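PDB 4GCV: putative transcription protein from Pseudomonas aeruginosa PAO1, which probably binds DNA as a transcriptional regulator of the HxlR-like winged helix-turn-helix family and may sense oxidative stress. Local coordinates for residues Q69-S72 with Y78-V81; F125-A128 with T134-L137; N58-V61 with L65-R68; M29-Q34 with R44-A49. The protein carries 2 engineered substitutions. All blocks are in the same frame, centred on the assembly; numbering follows the deposited sequence.

Overall arrangement
Along the chain the order is contact 4, contact 3, contact 1, contact 2. The first three lie within the HxlR-like helix-turn-helix region. Contact 4 sets helix 23-33 against helix 39-46, contact 3 joins the end of helix 50-62 to strand 66-73, and contact 1 pairs that strand with strand 76-82. Centres of contacts 3 and 4 are about 13 Å apart, with Leu-66 packed on Met-29 and Ala-32; contacts 1 and 3 share strand 66-73, their centres about 11 Å apart. Contact 2 is remote, its centre about 31 to 38 Å from the others, in hairpin 122-129/134-136 at the subunit interface. The probable DNA-binding unit is thus separate from this hairpin, although contacts 3 and 4 also touch the second subunit.

Contact 1 (Q69-S72 with Y78-V81); sequences QPYS and YQYV
Gln-69 and Gln-79 face each other as the antiparallel hydrogen-bonded pair of a two-stranded hairpin, which by its place after the helix-turn-helix is the wing of a winged-helix fold. Two backbone bonds define the pair: Gln-69 N donates to Gln-79 O at 2.9 Å, and Gln-79 N returns a bond to Gln-69 O at 3.0 Å. The two side chains rise from the same face of the hairpin. In both, CG lies between the backbone N and the carbonyl carbon (chi1 70° in Gln-69, 54° in Gln-79), and the chain beyond is extended, which brings the CG atoms to 3.4 Å from each other. Above them the amides meet with their planes 57° apart; Gln-79 NE2 reaches Gln-69 OE1 at 2.8 Å, but the bond is strongly bent and counts as weak. Gln-69 continues over Val-81, whose CG1 lies 3.5 Å from Gln-69 NE2. On its other flank Gln-79 turns OE1 to the ring edge of Tyr-71, 3.3 Å from Tyr-71 CD1.

Tyr-78 belongs to the next pair, with Pro-70, where the side chains diverge. Its ring presents an edge to the strand 69-72 backbone, Tyr-78 CD1 standing 3.6 Å from Pro-70 N, while Arg-68 makes a cation-pi contact with the same ring. Neither segment touches the other subunit.

With no buried residue among those that touch, the register rests on the straight backbone bonds; the glutamine amides add polar complementarity and aliphatic contact, and their bent bond probably contributes little strength.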
loop_
_atom_site.group_PDB
_atom_site.type_symbol
_atom_site.label_atom_id
_atom_site.label_comp_id
_atom_site.label_asym_id
_atom_site.label_seq_id
_atom_site.Cartn_x
_atom_site.Cartn_y
_atom_site.Cartn_z
ATOM N N GLN B 69 -3.610 1.072 -24.357
ATOM C CA GLN B 69 -3.820 0.328 -25.570
ATOM C C GLN B 69 -4.689 1.129 -26.511
ATOM O O GLN B 69 -5.627 1.773 -26.053
ATOM C CB GLN B 69 -4.331 -1.087 -25.296
ATOM C CG GLN B 69 -5.738 -1.218 -24.783
ATOM C CD GLN B 69 -6.148 -2.677 -24.492
ATOM O OE1 GLN B 69 -7.231 -3.114 -24.904
ATOM N NE2 GLN B 69 -5.298 -3.421 -23.767
ATOM N N PRO B 70 -4.340 1.146 -27.828
ATOM C CA PRO B 70 -5.065 1.922 -28.837
ATOM C C PRO B 70 -6.570 1.728 -28.735
ATOM O O PRO B 70 -7.054 0.679 -28.302
ATOM C CB PRO B 70 -4.553 1.359 -30.165
ATOM C CG PRO B 70 -3.195 0.922 -29.877
ATOM C CD PRO B 70 -3.173 0.463 -28.413
ATOM N N TYR B 71 -7.310 2.756 -29.117
ATOM C CA TYR B 71 -8.752 2.702 -29.007
ATOM C C TYR B 71 -9.402 3.219 -30.245
ATOM O O TYR B 71 -10.481 2.751 -30.579
ATOM C CB TYR B 71 -9.263 3.482 -27.796
ATOM C CG TYR B 71 -10.768 3.429 -27.663
ATOM C CD1 TYR B 71 -11.403 2.349 -27.031
ATOM C CD2 TYR B 71 -11.558 4.447 -28.191
ATOM C CE1 TYR B 71 -12.795 2.293 -26.919
ATOM C CE2 TYR B 71 -12.936 4.417 -28.089
ATOM C CZ TYR B 71 -13.555 3.346 -27.455
ATOM O OH TYR B 71 -14.933 3.349 -27.384
ATOM N N SER B 72 -8.751 4.172 -30.919
ATOM C CA SER B 72 -9.336 4.909 -32.050
ATOM C C SER B 72 -8.213 5.626 -32.805
ATOM O O SER B 72 -7.090 5.685 -32.284
ATOM C CB SER B 72 -10.388 5.914 -31.546
ATOM O OG SER B 72 -11.233 6.376 -32.600
ATOM N N TYR B 78 -6.350 6.516 -26.430
ATOM C CA TYR B 78 -6.019 5.271 -25.743
ATOM C C TYR B 78 -7.023 4.981 -24.650
ATOM O O TYR B 78 -7.583 5.902 -24.057
ATOM C CB TYR B 78 -4.618 5.319 -25.132
ATOM C CG TYR B 78 -3.487 5.459 -26.128
ATOM C CD1 TYR B 78 -2.980 4.344 -26.811
ATOM C CD2 TYR B 78 -2.907 6.706 -26.376
ATOM C CE1 TYR B 78 -1.950 4.479 -27.730
ATOM C CE2 TYR B 78 -1.876 6.854 -27.285
ATOM C CZ TYR B 78 -1.403 5.735 -27.968
ATOM O OH TYR B 78 -0.389 5.888 -28.886
ATOM N N GLN B 79 -7.245 3.696 -24.388
ATOM C CA GLN B 79 -7.872 3.226 -23.160
ATOM C C GLN B 79 -6.789 2.657 -22.234
ATOM O O GLN B 79 -5.656 2.372 -22.694
ATOM C CB GLN B 79 -8.877 2.124 -23.448
ATOM C CG GLN B 79 -8.308 0.947 -24.263
ATOM C CD GLN B 79 -9.411 0.029 -24.811
ATOM O OE1 GLN B 79 -10.605 0.294 -24.615
ATOM N NE2 GLN B 79 -9.011 -1.056 -25.494
ATOM N N TYR B 80 -7.164 2.455 -20.963
ATOM C CA TYR B 80 -6.226 2.087 -19.907
ATOM C C TYR B 80 -6.754 0.868 -19.216
ATOM O O TYR B 80 -7.821 0.896 -18.607
ATOM C CB TYR B 80 -6.086 3.240 -18.880
ATOM C CG TYR B 80 -5.599 4.493 -19.517
ATOM C CD1 TYR B 80 -6.455 5.291 -20.253
ATOM C CD2 TYR B 80 -4.279 4.850 -19.453
ATOM C CE1 TYR B 80 -5.990 6.438 -20.901
ATOM C CE2 TYR B 80 -3.806 6.004 -20.071
ATOM C CZ TYR B 80 -4.665 6.786 -20.783
ATOM O OH TYR B 80 -4.210 7.899 -21.425
ATOM N N VAL B 81 -6.015 -0.212 -19.272
ATOM C CA VAL B 81 -6.553 -1.446 -18.789
ATOM C C VAL B 81 -5.591 -1.994 -17.758
ATOM O O VAL B 81 -4.380 -1.865 -17.934
ATOM C CB VAL B 81 -6.788 -2.459 -19.970
ATOM C CG1 VAL B 81 -7.018 -1.732 -21.248
ATOM C CG2 VAL B 81 -5.657 -3.362 -20.122
#

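Contact 2 (F125-A128 with T134-L137); sequences FMAA and TVPL
Leu-137 pushes its CD1 methyl into a shallow hollow formed by the backbone between Met-126 and Ala-127. That methyl is 3.7 Å from both Met-126 C and Ala-127 N, and the hollow is walled by Phe-125 CB and by Ala-127 CB, the latter 4.2 Å from Leu-137 CD1. Ala-127, with its single methyl, also meets Val-135 on this face, Ala-127 CB lying 4.1 Å from Val-135 CG2. Behind these methyls the strands are tied by a reciprocal antiparallel pair: Ala-127 N to Val-135 O at 2.8 Å and Val-135 N to Ala-127 O at 2.9 Å.

The bumps on the other face are Met-126 and Thr-134. Thr-134 CG2 is pressed against Met-126 CB at 3.4 Å, closer than ordinary carbon contact. The two side chains cross at about a right angle. Beyond that point the selenomethionine Met-126 bends at chi2 (-80°) and chi3 (97°), a hook that lays its selenium and CE over Pro-136; Met-126 CE comes 3.8 Å from Pro-136 CA.

This is a beta hairpin of strands 122-129 and 134-136. Phe-125 leads its ring away to Ala-95 and Ala-98 of helix 84-101, whereas Leu-137 packs on Val-91 of the second subunit.

Two direct backbone bonds therefore supply the polar part of the contact, and close packing of methyls, the selenomethionine and the proline supplies most of the rest. The side-chain chemistry is thus largely apolar, and an antiparallel ladder formed by Met-126 and Ala-128 continues the sheet into the second subunit.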
loop_
_atom_site.group_PDB
_atom_site.type_symbol
_atom_site.label_atom_id
_atom_site.label_comp_id
_atom_site.label_asym_id
_atom_site.label_seq_id
_atom_site.Cartn_x
_atom_site.Cartn_y
_atom_site.Cartn_z
ATOM N N PHE B 125 -7.465 -6.944 8.648
ATOM C CA PHE B 125 -6.774 -7.889 7.801
ATOM C C PHE B 125 -6.328 -9.015 8.689
ATOM O O PHE B 125 -6.040 -8.776 9.853
ATOM C CB PHE B 125 -5.527 -7.248 7.233
ATOM C CG PHE B 125 -5.719 -6.614 5.898
ATOM C CD1 PHE B 125 -6.789 -5.772 5.668
ATOM C CD2 PHE B 125 -4.798 -6.873 4.860
ATOM C CE1 PHE B 125 -6.963 -5.168 4.434
ATOM C CE2 PHE B 125 -4.941 -6.263 3.605
ATOM C CZ PHE B 125 -6.045 -5.417 3.389
HETATM N N MSE B 126 -6.250 -10.234 8.164
HETATM C CA MSE B 126 -5.630 -11.335 8.914
HETATM C C MSE B 126 -4.658 -12.081 7.986
HETATM O O MSE B 126 -4.814 -12.034 6.779
HETATM C CB MSE B 126 -6.704 -12.293 9.446
HETATM C CG MSE B 126 -7.738 -11.679 10.426
HETATM SE SE MSE B 126 -7.047 -11.515 12.275
HETATM C CE MSE B 126 -6.493 -9.682 12.252
ATOM N N ALA B 127 -3.662 -12.757 8.545
ATOM C CA ALA B 127 -2.751 -13.571 7.750
ATOM C C ALA B 127 -3.099 -15.063 7.747
ATOM O O ALA B 127 -3.216 -15.691 8.813
ATOM C CB ALA B 127 -1.318 -13.371 8.221
ATOM N N ALA B 128 -3.265 -15.628 6.544
ATOM C CA ALA B 128 -3.575 -17.055 6.399
ATOM C C ALA B 128 -2.311 -17.812 6.115
ATOM O O ALA B 128 -1.670 -17.582 5.105
ATOM C CB ALA B 128 -4.553 -17.278 5.276
ATOM N N THR B 134 -5.262 -18.790 10.840
ATOM C CA THR B 134 -5.232 -17.374 10.607
ATOM C C THR B 134 -4.682 -16.664 11.838
ATOM O O THR B 134 -5.164 -16.894 12.943
ATOM C CB THR B 134 -6.636 -16.858 10.271
ATOM O OG1 THR B 134 -6.814 -16.906 8.854
ATOM C CG2 THR B 134 -6.812 -15.412 10.719
ATOM N N VAL B 135 -3.669 -15.825 11.648
ATOM C CA VAL B 135 -3.141 -14.997 12.729
ATOM C C VAL B 135 -3.224 -13.489 12.447
ATOM O O VAL B 135 -3.283 -13.059 11.297
ATOM C CB VAL B 135 -1.686 -15.356 13.066
ATOM C CG1 VAL B 135 -1.583 -16.802 13.543
ATOM C CG2 VAL B 135 -0.768 -15.083 11.863
ATOM N N PRO B 136 -3.245 -12.676 13.508
ATOM C CA PRO B 136 -3.222 -11.230 13.316
ATOM C C PRO B 136 -1.905 -10.770 12.738
ATOM O O PRO B 136 -0.870 -11.407 12.954
ATOM C CB PRO B 136 -3.376 -10.679 14.738
ATOM C CG PRO B 136 -2.955 -11.787 15.630
ATOM C CD PRO B 136 -3.383 -13.045 14.931
ATOM N N LEU B 137 -1.948 -9.658 12.023
ATOM C CA LEU B 137 -0.748 -9.093 11.427
ATOM C C LEU B 137 0.361 -8.693 12.414
ATOM O O LEU B 137 1.548 -8.869 12.105
ATOM C CB LEU B 137 -1.103 -7.943 10.498
ATOM C CG LEU B 137 -1.197 -8.402 9.054
ATOM C CD1 LEU B 137 -2.350 -9.323 8.880
ATOM C CD2 LEU B 137 -1.393 -7.185 8.208
#

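Contact 3 (N58-V61 with L65-R68); sequences NALV and LLER
In this winged helix-turn-helix fold, Leu-60 and Val-61, near the end of helix 50-62, the probable recognition helix, meet Leu-65 and Leu-66, where the chain enters the first strand of the wing. The turn between them is short, and one carbonyl oxygen closes it: Leu-60 O accepts from Leu-65 N at 2.9 Å, with the donor nearly in line with the carbonyl bond, and more weakly from Leu-66 N at 3.3 Å. Two N-H groups thus converge on a single acceptor, tying the beginning of the strand to the last turn of the helix.

Beside this link Leu-60 meets both leucines of the other segment, crossing each obliquely. Leu-66 sends CD1 against the root of the Leu-60 side chain, 3.7 Å from Leu-60 CB, and Leu-60 directs its CD2 to Leu-65 CD2 at 3.9 Å. Leu-60 has CG anti to its carbonyl carbon (chi1 -72°), and chi2 of 174° sets CD1 in line with the chain, toward Leu-66, while CD2 branches toward Leu-65. All three leucines are buried, and each also packs on Met-29 of helix 23-33; Leu-65 in addition touches Trp-99 of the second subunit. The cluster consequently belongs to the hydrophobic interior shared by the helices and the wing.

On the other flank of the helix end Val-61 lies along the strand backbone, its CG2 4.4 Å from Arg-68 N. Val-61 CG2 approaches Leu-66 CB at 4.0 Å, and Val-61 CA makes a CA-H...O contact with Leu-66 O at 3.4 Å, nearly straight, with 164° at the hydrogen.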
loop_
_atom_site.group_PDB
_atom_site.type_symbol
_atom_site.label_atom_id
_atom_site.label_comp_id
_atom_site.label_asym_id
_atom_site.label_seq_id
_atom_site.Cartn_x
_atom_site.Cartn_y
_atom_site.Cartn_z
ATOM N N ASN B 58 -0.514 8.336 -16.359
ATOM C CA ASN B 58 0.839 8.061 -16.814
ATOM C C ASN B 58 1.670 7.442 -15.711
ATOM O O ASN B 58 2.471 6.572 -16.006
ATOM C CB ASN B 58 1.544 9.309 -17.306
ATOM C CG ASN B 58 0.924 9.871 -18.577
ATOM O OD1 ASN B 58 0.100 9.213 -19.243
ATOM N ND2 ASN B 58 1.287 11.121 -18.900
ATOM N N ALA B 59 1.502 7.897 -14.474
ATOM C CA ALA B 59 2.296 7.363 -13.383
ATOM C C ALA B 59 1.866 5.912 -13.096
ATOM O O ALA B 59 2.721 5.065 -12.829
ATOM C CB ALA B 59 2.191 8.256 -12.056
ATOM N N LEU B 60 0.559 5.632 -13.153
ATOM C CA LEU B 60 0.081 4.247 -13.011
ATOM C C LEU B 60 0.646 3.330 -14.126
ATOM O O LEU B 60 1.054 2.194 -13.877
ATOM C CB LEU B 60 -1.438 4.201 -12.946
ATOM C CG LEU B 60 -1.907 4.741 -11.602
ATOM C CD1 LEU B 60 -3.399 4.807 -11.629
ATOM C CD2 LEU B 60 -1.389 3.839 -10.476
ATOM N N VAL B 61 0.714 3.865 -15.328
ATOM C CA VAL B 61 1.324 3.163 -16.408
ATOM C C VAL B 61 2.822 2.936 -16.140
ATOM O O VAL B 61 3.260 1.778 -16.147
ATOM C CB VAL B 61 1.017 3.835 -17.797
ATOM C CG1 VAL B 61 1.853 3.214 -18.893
ATOM C CG2 VAL B 61 -0.471 3.708 -18.142
ATOM N N LEU B 65 1.256 -0.704 -13.517
ATOM C CA LEU B 65 -0.029 -1.100 -13.001
ATOM C C LEU B 65 -1.161 -1.038 -14.026
ATOM O O LEU B 65 -2.172 -1.751 -13.904
ATOM C CB LEU B 65 -0.356 -0.190 -11.836
ATOM C CG LEU B 65 -0.103 -0.650 -10.412
ATOM C CD1 LEU B 65 0.768 -1.881 -10.197
ATOM C CD2 LEU B 65 0.429 0.517 -9.626
ATOM N N LEU B 66 -1.046 -0.129 -14.982
ATOM C CA LEU B 66 -2.006 -0.071 -16.083
ATOM C C LEU B 66 -1.204 -0.125 -17.350
ATOM O O LEU B 66 -0.035 0.210 -17.340
ATOM C CB LEU B 66 -2.818 1.251 -16.059
ATOM C CG LEU B 66 -3.832 1.491 -14.949
ATOM C CD1 LEU B 66 -4.158 2.918 -15.022
ATOM C CD2 LEU B 66 -5.109 0.656 -15.124
ATOM N N GLU B 67 -1.822 -0.552 -18.436
ATOM C CA GLU B 67 -1.171 -0.463 -19.732
ATOM C C GLU B 67 -2.104 0.279 -20.679
ATOM O O GLU B 67 -3.317 0.184 -20.565
ATOM C CB GLU B 67 -0.764 -1.853 -20.270
ATOM C CG GLU B 67 -1.949 -2.744 -20.558
ATOM C CD GLU B 67 -1.597 -4.034 -21.279
ATOM O OE1 GLU B 67 -2.457 -4.504 -22.084
ATOM O OE2 GLU B 67 -0.478 -4.565 -21.051
ATOM N N ARG B 68 -1.530 1.073 -21.556
ATOM C CA ARG B 68 -2.276 1.865 -22.509
ATOM C C ARG B 68 -2.448 1.001 -23.732
ATOM O O ARG B 68 -1.527 0.259 -24.117
ATOM C CB ARG B 68 -1.431 3.061 -22.893
ATOM C CG ARG B 68 -2.115 4.389 -22.823
ATOM C CD ARG B 68 -1.134 5.562 -22.675
ATOM N NE ARG B 68 -0.121 5.575 -23.703
ATOM C CZ ARG B 68 0.342 6.678 -24.287
ATOM N NH1 ARG B 68 -0.143 7.866 -23.941
ATOM N NH2 ARG B 68 1.284 6.608 -25.236
#

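Contact 4 (M29-Q34 with R44-A49); sequences MRDALQ and RSLDIA
The backbones of Asp-31 and Ser-45 stay well apart, their CA atoms 8.6 Å from each other even as the nearest pair, so side chains bridge the gap between helix 23-33 and helix 39-46. Asp-31 does most of the reaching. Its CG is anti to the carbonyl carbon (chi1 -79°), and the carboxylate extends toward the end of helix 39-46, where Ser-45 OG appears to donate a weak, doubtful hydrogen bond to Asp-31 OD2 at 3.4 Å. The exact place of that oxygen is uncertain, because it sits implausibly close to Leu-46. Leu-46 approaches from the direction opposite to Asp-31, and it also packs on Leu-27 and Ile-28 of helix 23-33. In the winged helix-turn-helix arrangement, helix 39-46 is probably the first helix of the DNA-binding motif: the chain leaves it at Asp-47, with a positive phi of 47°, and Ala-49 takes the N-cap position of helix 50-62. On its own helix, Asp-31 has a charged neighbour, with Arg-30 NH1 at a long 3.8 Å from Asp-31 OD1. Arg-30 NE donates to Val-142 O of the second subunit, whose Arg-155 NE bonds to Leu-46 O.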
loop_
_atom_site.group_PDB
_atom_site.type_symbol
_atom_site.label_atom_id
_atom_site.label_comp_id
_atom_site.label_asym_id
_atom_site.label_seq_id
_atom_site.Cartn_x
_atom_site.Cartn_y
_atom_site.Cartn_z
HETATM N N MSE B 29 -7.381 3.308 -9.913
HETATM C CA MSE B 29 -7.212 1.853 -9.984
HETATM C C MSE B 29 -8.527 1.121 -9.740
HETATM O O MSE B 29 -8.903 0.203 -10.506
HETATM C CB MSE B 29 -6.119 1.381 -9.037
HETATM C CG MSE B 29 -4.739 1.802 -9.456
HETATM SE SE MSE B 29 -4.377 1.095 -11.321
HETATM C CE MSE B 29 -3.990 -0.715 -10.709
ATOM N N ARG B 30 -9.265 1.536 -8.708
ATOM C CA ARG B 30 -10.572 0.968 -8.453
ATOM C C ARG B 30 -11.492 0.998 -9.675
ATOM O O ARG B 30 -12.089 -0.019 -10.044
ATOM C CB ARG B 30 -11.233 1.716 -7.293
ATOM C CG ARG B 30 -12.479 1.091 -6.815
ATOM C CD ARG B 30 -13.148 1.934 -5.692
ATOM N NE ARG B 30 -14.481 1.404 -5.447
ATOM C CZ ARG B 30 -15.538 1.686 -6.201
ATOM N NH1 ARG B 30 -15.408 2.519 -7.235
ATOM N NH2 ARG B 30 -16.727 1.136 -5.936
ATOM N N ASP B 31 -11.611 2.161 -10.303
ATOM C CA ASP B 31 -12.465 2.278 -11.488
ATOM C C ASP B 31 -11.929 1.462 -12.647
ATOM O O ASP B 31 -12.721 0.917 -13.418
ATOM C CB ASP B 31 -12.528 3.737 -11.963
ATOM C CG ASP B 31 -13.471 4.595 -11.166
ATOM O OD1 ASP B 31 -14.455 4.058 -10.596
ATOM O OD2 ASP B 31 -13.236 5.843 -11.135
ATOM N N ALA B 32 -10.609 1.448 -12.843
ATOM C CA ALA B 32 -10.032 0.592 -13.898
ATOM C C ALA B 32 -10.341 -0.889 -13.627
ATOM O O ALA B 32 -10.703 -1.619 -14.503
ATOM C CB ALA B 32 -8.546 0.830 -14.020
ATOM N N LEU B 33 -10.204 -1.318 -12.386
ATOM C CA LEU B 33 -10.494 -2.719 -12.060
ATOM C C LEU B 33 -11.969 -3.025 -12.245
ATOM O O LEU B 33 -12.299 -4.144 -12.566
ATOM C CB LEU B 33 -10.069 -3.043 -10.631
ATOM C CG LEU B 33 -8.541 -2.987 -10.618
ATOM C CD1 LEU B 33 -8.065 -2.773 -9.211
ATOM C CD2 LEU B 33 -7.940 -4.273 -11.242
ATOM N N GLN B 34 -12.852 -2.026 -12.095
ATOM C CA GLN B 34 -14.285 -2.234 -12.337
ATOM C C GLN B 34 -14.699 -2.127 -13.818
ATOM O O GLN B 34 -15.898 -2.155 -14.132
ATOM C CB GLN B 34 -15.100 -1.222 -11.545
ATOM C CG GLN B 34 -15.176 -1.468 -10.038
ATOM C CD GLN B 34 -16.013 -0.377 -9.313
ATOM O OE1 GLN B 34 -16.392 0.661 -9.908
ATOM N NE2 GLN B 34 -16.302 -0.612 -8.029
ATOM N N ARG B 44 -15.236 11.948 -15.904
ATOM C CA ARG B 44 -16.593 12.249 -15.507
ATOM C C ARG B 44 -16.881 11.554 -14.192
ATOM O O ARG B 44 -17.463 12.134 -13.275
ATOM C CB ARG B 44 -17.642 11.778 -16.531
ATOM C CG ARG B 44 -17.399 12.079 -17.985
ATOM C CD ARG B 44 -17.885 13.419 -18.384
ATOM N NE ARG B 44 -18.004 13.583 -19.838
ATOM C CZ ARG B 44 -17.109 14.191 -20.617
ATOM N NH1 ARG B 44 -15.979 14.681 -20.093
ATOM N NH2 ARG B 44 -17.336 14.302 -21.928
ATOM N N SER B 45 -16.478 10.307 -14.099
ATOM C CA SER B 45 -16.804 9.521 -12.926
ATOM C C SER B 45 -16.089 10.008 -11.669
ATOM O O SER B 45 -16.710 10.135 -10.605
ATOM C CB SER B 45 -16.539 8.044 -13.181
ATOM O OG SER B 45 -16.083 7.490 -11.962
ATOM N N LEU B 46 -14.809 10.336 -11.799
ATOM C CA LEU B 46 -14.003 10.806 -10.664
ATOM C C LEU B 46 -14.030 12.330 -10.406
ATOM O O LEU B 46 -13.470 12.858 -9.427
ATOM C CB LEU B 46 -12.577 10.310 -10.867
ATOM C CG LEU B 46 -12.097 9.008 -10.182
ATOM C CD1 LEU B 46 -13.203 8.011 -9.657
ATOM C CD2 LEU B 46 -11.087 8.348 -11.011
ATOM N N ASP B 47 -14.682 13.055 -11.284
ATOM C CA ASP B 47 -14.701 14.530 -11.200
ATOM C C ASP B 47 -13.330 15.145 -10.976
ATOM O O ASP B 47 -13.145 15.958 -10.054
ATOM C CB ASP B 47 -15.688 15.032 -10.142
ATOM C CG ASP B 47 -16.013 16.471 -10.335
ATOM O OD1 ASP B 47 -15.957 16.897 -11.518
ATOM O OD2 ASP B 47 -16.310 17.178 -9.331
ATOM N N ILE B 48 -12.385 14.780 -11.841
ATOM C CA ILE B 48 -11.000 15.214 -11.740
ATOM C C ILE B 48 -10.624 15.997 -12.990
ATOM O O ILE B 48 -10.998 15.619 -14.099
ATOM C CB ILE B 48 -10.076 13.970 -11.532
ATOM C CG1 ILE B 48 -8.571 14.260 -11.702
ATOM C CG2 ILE B 48 -10.454 12.793 -12.482
ATOM C CD1 ILE B 48 -7.732 13.061 -11.130
ATOM N N ALA B 49 -9.886 17.087 -12.821
ATOM C CA ALA B 49 -9.409 17.851 -13.961
ATOM C C ALA B 49 -8.451 17.028 -14.845
ATOM O O ALA B 49 -7.712 16.225 -14.333
ATOM C CB ALA B 49 -8.717 19.167 -13.491
#